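Local coordinates for HNH nuclease domain-containing protein (Streptomyces coelicolor, PDB 5ZMO), which recognises sulfur in phosphorothioated DNA through this sulfur-binding domain, one part of a type IV restriction protein that is probably an HNH endonuclease, at residues W35-A40 / N124-Q129; S135-L140 / F156-L161. One frame throughout, in Å; residues are numbered along the deposited sequence.

Contact 1: residues W35-A40 / N124-Q129; sequences WAIGQA and NLLRSQ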
ATOM      1  N   TRP A  35      -2.767  -4.424  -0.293  1.00 21.09           N
ATOM      2  CA  TRP A  35      -2.755  -4.727  -1.715  1.00 20.31           C
ATOM      3  C   TRP A  35      -1.386  -5.254  -2.060  1.00 22.68           C
ATOM      4  O   TRP A  35      -1.258  -6.296  -2.742  1.00 21.00           O
ATOM      5  CB  TRP A  35      -3.118  -3.522  -2.549  1.00 21.95           C
ATOM      6  CG  TRP A  35      -3.027  -3.771  -3.995  1.00 21.94           C
ATOM      7  CD1 TRP A  35      -3.952  -4.408  -4.804  1.00 23.31           C
ATOM      8  CD2 TRP A  35      -1.930  -3.421  -4.856  1.00 23.71           C
ATOM      9  NE1 TRP A  35      -3.500  -4.461  -6.080  1.00 23.71           N
ATOM     10  CE2 TRP A  35      -2.264  -3.888  -6.155  1.00 21.58           C
ATOM     11  CE3 TRP A  35      -0.689  -2.793  -4.652  1.00 23.03           C
ATOM     12  CZ2 TRP A  35      -1.427  -3.705  -7.239  1.00 23.89           C
ATOM     13  CZ3 TRP A  35       0.149  -2.606  -5.756  1.00 23.56           C
ATOM     14  CH2 TRP A  35      -0.222  -3.082  -7.010  1.00 23.66           C
ATOM     15  N   ALA A  36      -0.348  -4.538  -1.603  1.00 20.36           N
ATOM     16  CA  ALA A  36       1.044  -4.983  -1.915  1.00 22.86           C
ATOM     17  C   ALA A  36       1.398  -6.380  -1.347  1.00 21.52           C
ATOM     18  O   ALA A  36       2.114  -7.162  -1.971  1.00 22.20           O
ATOM     19  CB  ALA A  36       2.050  -3.966  -1.439  1.00 23.88           C
ATOM     20  N   ILE A  37       0.837  -6.733  -0.180  1.00 20.79           N
ATOM     21  CA  ILE A  37       1.066  -8.059   0.390  1.00 21.77           C
ATOM     22  C   ILE A  37       0.404  -9.075  -0.493  1.00 22.16           C
ATOM     23  O   ILE A  37       0.967 -10.158  -0.793  1.00 24.96           O
ATOM     24  CB  ILE A  37       0.621  -8.149   1.863  1.00 23.09           C
ATOM     25  CG1 ILE A  37       1.524  -7.286   2.743  1.00 25.82           C
ATOM     26  CG2 ILE A  37       0.634  -9.607   2.307  1.00 23.92           C
ATOM     27  CD1 ILE A  37       0.913  -6.946   4.104  1.00 25.31           C
ATOM     28  N   GLY A  38      -0.838  -8.802  -0.868  1.00 21.03           N
ATOM     29  CA  GLY A  38      -1.543  -9.685  -1.841  1.00 25.32           C
ATOM     30  C   GLY A  38      -0.809  -9.858  -3.163  1.00 23.32           C
ATOM     31  O   GLY A  38      -0.695 -11.005  -3.715  1.00 24.02           O
ATOM     32  N   GLN A  39      -0.236  -8.763  -3.649  1.00 21.35           N
ATOM     33  CA  GLN A  39       0.586  -8.833  -4.890  1.00 22.86           C
ATOM     34  C   GLN A  39       1.825  -9.743  -4.673  1.00 22.60           C
ATOM     35  O   GLN A  39       2.158 -10.583  -5.566  1.00 26.56           O
ATOM     36  CB  GLN A  39       1.002  -7.409  -5.391  1.00 23.07           C
ATOM     37  CG  GLN A  39      -0.188  -6.559  -5.828  1.00 24.91           C
ATOM     38  CD  GLN A  39      -0.879  -7.166  -7.021  1.00 30.34           C
ATOM     39  OE1 GLN A  39      -1.997  -7.730  -6.914  1.00 32.58           O
ATOM     40  NE2 GLN A  39      -0.205  -7.113  -8.160  1.00 25.87           N
ATOM     41  N   ALA A  40       2.507  -9.640  -3.532  1.00 24.06           N
ATOM     42  CA  ALA A  40       3.718 -10.456  -3.306  1.00 25.37           C
ATOM     43  C   ALA A  40       3.322 -11.939  -3.275  1.00 31.31           C
ATOM     44  O   ALA A  40       3.955 -12.793  -3.860  1.00 30.05           O
ATOM     45  CB  ALA A  40       4.366 -10.053  -2.036  1.00 24.92           C
ATOM     46  N   ASN A 124      10.857 -10.460  -0.683  1.00 23.82           N
ATOM     47  CA  ASN A 124      11.416 -11.858  -0.583  1.00 25.59           C
ATOM     48  C   ASN A 124      10.916 -12.581   0.663  1.00 25.43           C
ATOM     49  O   ASN A 124      10.656 -13.792   0.577  1.00 25.91           O
ATOM     50  CB  ASN A 124      12.919 -11.948  -0.689  1.00 25.50           C
ATOM     51  CG  ASN A 124      13.458 -11.463  -2.031  1.00 26.48           C
ATOM     52  OD1 ASN A 124      14.597 -10.979  -2.105  1.00 32.43           O
ATOM     53  ND2 ASN A 124      12.653 -11.533  -3.052  1.00 26.46           N
ATOM     54  N   LEU A 125      10.807 -11.900   1.818  1.00 27.20           N
ATOM     55  CA  LEU A 125      10.240 -12.528   3.027  1.00 26.73           C
ATOM     56  C   LEU A 125       8.790 -13.011   2.806  1.00 27.60           C
ATOM     57  O   LEU A 125       8.436 -14.140   3.149  1.00 25.06           O
ATOM     58  CB  LEU A 125      10.295 -11.572   4.238  1.00 26.64           C
ATOM     59  CG  LEU A 125       9.512 -11.956   5.477  1.00 27.33           C
ATOM     60  CD1 LEU A 125      10.114 -13.197   6.092  1.00 29.67           C
ATOM     61  CD2 LEU A 125       9.501 -10.833   6.473  1.00 31.17           C
ATOM     62  N   LEU A 126       7.922 -12.119   2.259  1.00 22.93           N
ATOM     63  CA  LEU A 126       6.559 -12.468   1.955  1.00 24.20           C
ATOM     64  C   LEU A 126       6.422 -13.705   1.064  1.00 26.24           C
ATOM     65  O   LEU A 126       5.516 -14.499   1.255  1.00 25.41           O
ATOM     66  CB  LEU A 126       5.802 -11.268   1.304  1.00 27.12           C
ATOM     67  CG  LEU A 126       5.281 -10.205   2.265  1.00 32.41           C
ATOM     68  CD1 LEU A 126       5.945 -10.058   3.596  1.00 34.00           C
ATOM     69  CD2 LEU A 126       5.102  -8.852   1.587  1.00 32.63           C
ATOM     70  N   ARG A 127       7.259 -13.815   0.050  1.00 26.33           N
ATOM     71  CA  ARG A 127       7.124 -14.953  -0.869  1.00 29.94           C
ATOM     72  C   ARG A 127       7.633 -16.238  -0.214  1.00 30.53           C
ATOM     73  O   ARG A 127       7.065 -17.341  -0.428  1.00 32.50           O
ATOM     74  CB  ARG A 127       8.012 -14.764  -2.085  1.00 34.74           C
ATOM     75  CG  ARG A 127       7.940 -13.450  -2.788  1.00 39.94           C
ATOM     76  CD  ARG A 127       9.373 -13.250  -3.313  1.00 47.06           C
ATOM     77  NE  ARG A 127       9.416 -13.715  -4.663  1.00 47.77           N
ATOM     78  CZ  ARG A 127      10.485 -13.914  -5.404  1.00 37.94           C
ATOM     79  NH1 ARG A 127      10.222 -14.262  -6.646  1.00 32.84           N
ATOM     80  NH2 ARG A 127      11.740 -13.689  -4.990  1.00 38.18           N
ATOM     81  N   SER A 128       8.744 -16.105   0.497  1.00 27.84           N
ATOM     82  CA  SER A 128       9.387 -17.234   1.191  1.00 30.30           C
ATOM     83  C   SER A 128       8.722 -17.722   2.471  1.00 32.42           C
ATOM     84  O   SER A 128       8.813 -18.935   2.790  1.00 30.97           O
ATOM     85  CB  SER A 128      10.849 -16.941   1.428  1.00 29.25           C
ATOM     86  OG  SER A 128      11.085 -16.068   2.513  1.00 34.47           O
ATOM     87  N   GLN A 129       8.075 -16.824   3.225  1.00 27.33           N
ATOM     88  CA  GLN A 129       7.445 -17.175   4.499  1.00 26.74           C
ATOM     89  C   GLN A 129       6.040 -16.682   4.461  1.00 30.76           C
ATOM     90  O   GLN A 129       5.750 -15.511   4.870  1.00 30.72           O
ATOM     91  CB  GLN A 129       8.214 -16.576   5.674  1.00 27.30           C
ATOM     92  CG  GLN A 129       9.636 -17.070   5.839  1.00 32.43           C
ATOM     93  CD  GLN A 129       9.678 -18.480   6.415  1.00 38.01           C
ATOM     94  OE1 GLN A 129       9.892 -19.495   5.702  1.00 41.87           O
ATOM     95  NE2 GLN A 129       9.535 -18.547   7.701  1.00 35.02           N
TER
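A40 and I37, one turn apart on helix 28-41, receive the side chain of L126 from helix 120-128 in an apolar contact among the three. The methyl CB of A40 points at the other helix and meets L126 CB at 3.8 Å; L126 CD2 lies 3.9 Å from that same CB, so the alanine is touched by both the root and one branch of the leucine. CD2 also reaches back along the helix to I37 CG1, 4.1 Å away, where the two branched side chains cross at about a right angle. With CG beside the backbone N of L126 and chi2 at 24°, away from a staggered value, CD2 is brought against both A40 CB and I37 CG1. Beyond these segments, L118 also packs on L126.

In the helical part of the sulfur-binding domain, the two axes cross at -57° with a closest approach of 9.5 Å. The small side chain of A40 permits the backbones to come close at one end, its CA being 6.1 Å from that of R127.

Polar groups stay at the margin. The aliphatic CG of R127 passes 4.2 Å from A40 O. Its chain, bent further out, carries the guanidinium away from helix 28-41 to a phosphate ion, probably from the crystallisation liquor, with which it makes a long, weak ion pair. At the end of helix 120-128, N124 O accepts two donors of S128, the backbone N and the hydroxyl OG, which approach from opposite faces of the carbonyl plane. R127 O receives a weak hydrogen bond from R43.

Contact 2: residues S135-L140 / F156-L161; sequences SAAAGL and FGLHEL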
ATOM      1  N   SER A 135       0.368 -13.063   8.864  0.50 28.56           N
ATOM      2  CA  SER A 135       0.301 -12.351  10.138  0.50 29.70           C
ATOM      3  C   SER A 135       0.376 -10.869   9.924  0.50 29.50           C
ATOM      4  O   SER A 135      -0.368 -10.132  10.559  0.50 28.36           O
ATOM      5  CB  SER A 135       1.376 -12.812  11.127  0.50 29.56           C
ATOM      6  OG  SER A 135       2.626 -12.284  10.795  0.50 30.67           O
ATOM      7  N   ALA A 136       1.222 -10.420   8.989  1.00 29.25           N
ATOM      8  CA  ALA A 136       1.218  -8.987   8.637  1.00 28.88           C
ATOM      9  C   ALA A 136      -0.143  -8.514   8.044  1.00 24.88           C
ATOM     10  O   ALA A 136      -0.645  -7.449   8.418  1.00 25.79           O
ATOM     11  CB  ALA A 136       2.364  -8.621   7.691  1.00 29.28           C
ATOM     12  N   ALA A 137      -0.752  -9.284   7.138  1.00 25.89           N
ATOM     13  CA  ALA A 137      -2.023  -8.860   6.515  1.00 24.24           C
ATOM     14  C   ALA A 137      -3.186  -8.922   7.609  1.00 26.98           C
ATOM     15  O   ALA A 137      -3.971  -7.990   7.745  1.00 25.29           O
ATOM     16  CB  ALA A 137      -2.363  -9.762   5.348  1.00 25.84           C
ATOM     17  N   ALA A 138      -3.168  -9.967   8.433  1.00 28.66           N
ATOM     18  CA  ALA A 138      -4.142 -10.148   9.552  1.00 28.15           C
ATOM     19  C   ALA A 138      -4.024  -9.023  10.548  1.00 26.87           C
ATOM     20  O   ALA A 138      -5.024  -8.507  11.017  1.00 28.13           O
ATOM     21  CB  ALA A 138      -3.960 -11.469  10.245  1.00 32.58           C
ATOM     22  N   GLY A 139      -2.806  -8.622  10.865  1.00 28.65           N
ATOM     23  CA  GLY A 139      -2.596  -7.474  11.729  1.00 28.84           C
ATOM     24  C   GLY A 139      -3.223  -6.216  11.196  1.00 28.07           C
ATOM     25  O   GLY A 139      -3.866  -5.448  11.937  1.00 26.38           O
ATOM     26  N   LEU A 140      -3.032  -5.936   9.903  1.00 26.85           N
ATOM     27  CA  LEU A 140      -3.674  -4.732   9.299  1.00 23.82           C
ATOM     28  C   LEU A 140      -5.186  -4.837   9.297  1.00 24.20           C
ATOM     29  O   LEU A 140      -5.873  -3.880   9.524  1.00 25.94           O
ATOM     30  CB  LEU A 140      -3.180  -4.499   7.880  1.00 25.07           C
ATOM     31  CG  LEU A 140      -1.784  -3.956   7.738  1.00 23.86           C
ATOM     32  CD1 LEU A 140      -1.241  -4.074   6.337  1.00 26.14           C
ATOM     33  CD2 LEU A 140      -1.826  -2.478   8.148  1.00 24.40           C
ATOM     34  N   PHE A 156      -8.517  -8.126  -2.377  1.00 28.22           N
ATOM     35  CA  PHE A 156      -7.089  -7.895  -2.083  1.00 27.27           C
ATOM     36  C   PHE A 156      -6.185  -9.099  -2.401  1.00 27.34           C
ATOM     37  O   PHE A 156      -4.997  -9.034  -2.187  1.00 26.97           O
ATOM     38  CB  PHE A 156      -6.904  -7.458  -0.633  1.00 24.18           C
ATOM     39  CG  PHE A 156      -7.266  -6.032  -0.390  1.00 22.55           C
ATOM     40  CD1 PHE A 156      -8.581  -5.663  -0.233  1.00 24.25           C
ATOM     41  CD2 PHE A 156      -6.300  -5.015  -0.409  1.00 23.69           C
ATOM     42  CE1 PHE A 156      -8.939  -4.352  -0.016  1.00 24.61           C
ATOM     43  CE2 PHE A 156      -6.670  -3.697  -0.197  1.00 21.16           C
ATOM     44  CZ  PHE A 156      -7.980  -3.352  -0.021  1.00 24.22           C
ATOM     45  N   GLY A 157      -6.738 -10.219  -2.878  1.00 26.85           N
ATOM     46  CA  GLY A 157      -5.994 -11.424  -3.104  1.00 28.38           C
ATOM     47  C   GLY A 157      -5.486 -12.189  -1.910  1.00 28.78           C
ATOM     48  O   GLY A 157      -4.452 -12.799  -1.970  1.00 28.57           O
ATOM     49  N   LEU A 158      -6.215 -12.136  -0.793  1.00 26.70           N
ATOM     50  CA  LEU A 158      -5.761 -12.659   0.451  1.00 27.33           C
ATOM     51  C   LEU A 158      -6.661 -13.807   0.960  1.00 28.43           C
ATOM     52  O   LEU A 158      -6.452 -14.291   2.051  1.00 30.63           O
ATOM     53  CB  LEU A 158      -5.761 -11.524   1.467  1.00 27.61           C
ATOM     54  CG  LEU A 158      -4.866 -10.318   1.141  1.00 29.80           C
ATOM     55  CD1 LEU A 158      -5.123  -9.275   2.195  1.00 30.59           C
ATOM     56  CD2 LEU A 158      -3.420 -10.682   1.188  1.00 30.48           C
ATOM     57  N   HIS A 159      -7.636 -14.226   0.169  1.00 32.39           N
ATOM     58  CA  HIS A 159      -8.568 -15.274   0.606  1.00 36.26           C
ATOM     59  C   HIS A 159      -7.863 -16.618   0.921  1.00 36.55           C
ATOM     60  O   HIS A 159      -8.033 -17.208   1.999  1.00 39.13           O
ATOM     61  CB  HIS A 159      -9.669 -15.480  -0.424  1.00 41.44           C
ATOM     62  CG  HIS A 159     -10.751 -16.414   0.042  1.00 50.63           C
ATOM     63  ND1 HIS A 159     -11.869 -15.975   0.726  1.00 58.96           N
ATOM     64  CD2 HIS A 159     -10.870 -17.757  -0.051  1.00 55.04           C
ATOM     65  CE1 HIS A 159     -12.642 -17.010   1.006  1.00 60.63           C
ATOM     66  NE2 HIS A 159     -12.054 -18.103   0.554  1.00 63.41           N
ATOM     67  N   GLU A 160      -7.043 -17.087  -0.000  1.00 35.68           N
ATOM     68  CA  GLU A 160      -6.304 -18.352   0.214  1.00 39.50           C
ATOM     69  C   GLU A 160      -5.278 -18.180   1.359  1.00 39.68           C
ATOM     70  O   GLU A 160      -5.177 -19.032   2.257  1.00 38.59           O
ATOM     71  CB  GLU A 160      -5.655 -18.822  -1.103  1.00 47.60           C
ATOM     72  CG  GLU A 160      -6.633 -19.519  -2.077  1.00 60.93           C
ATOM     73  CD  GLU A 160      -7.882 -18.693  -2.457  1.00 75.20           C
ATOM     74  OE1 GLU A 160      -7.732 -17.547  -2.957  1.00 92.97           O
ATOM     75  OE2 GLU A 160      -9.027 -19.179  -2.261  1.00 81.08           O
ATOM     76  N   LEU A 161      -4.588 -17.036   1.378  1.00 36.24           N
ATOM     77  CA  LEU A 161      -3.577 -16.764   2.381  1.00 36.10           C
ATOM     78  C   LEU A 161      -4.157 -16.877   3.773  1.00 38.19           C
ATOM     79  O   LEU A 161      -3.560 -17.533   4.614  1.00 40.05           O
ATOM     80  CB  LEU A 161      -2.932 -15.374   2.168  1.00 35.92           C
ATOM     81  CG  LEU A 161      -1.879 -14.896   3.177  1.00 33.49           C
ATOM     82  CD1 LEU A 161      -0.572 -15.638   2.980  1.00 33.40           C
ATOM     83  CD2 LEU A 161      -1.627 -13.400   3.040  1.00 32.20           C
TER
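A137, the residue most buried by this contact, turns its CB from helix 130-144 toward two leucines of the C-terminal segment 156-161. L158 CD1 lies 4.2 Å from that methyl and L161 CD2 4.4 Å, so a single alanine is met by one branch of each. No hydrogen bond crosses between the segments, and the backbones stay well apart: the CA atoms of A137 and L158 are 8.1 Å from each other, the interval being filled by side chains.

L158 comes in with an extended chain, CG beside the backbone N and opposite the carbonyl carbon (chi1 -60°). It spreads its two methyls, CD1 beside A137 and CD2 toward L161, whose own CD2 is 3.7 Å away. The leucines thus support one another as well as the alanine. Beyond the two segments L158 also rests on L34 of helix 28-41.

G157, just after helix 152-155, forms a Schellman motif, with positive phi (70°) and two bonds back into the last turn. Beyond it the C-terminal end of the sulfur-binding domain packs on helix 130-144, with L158 and L161 facing the helix and the exposed H159 and E160 between them lying on the solvent side.

L161 takes a different first torsion, CG anti to the backbone N (chi1 178°), which carries CD2 toward A137. Partly exposed, its side chain also touches A133 and A134, about one turn earlier on the same helix.

How the contacts relate
Helix 28-41 is common to both neighbourhoods: it supplies one side of contact 1, and residues of the same segment, W35, I37 and G38, touch contact 2, whose centre is 10 Å away. G38 CA packs on L158 CD2 at 3.7 Å, W35 N lies 3.6 Å from F156 CD2, and I37 CD1 approaches A136 CB at 4.2 Å. I37 therefore faces both partners, with CG1 turned to helix 120-128 and CD1 to helix 130-144. These two helices follow each other in the chain, and the contacts close in series. Neither touches the bound DNA: the nearest atoms lie about 16 Å from it in contact 1 and about 14 Å in contact 2.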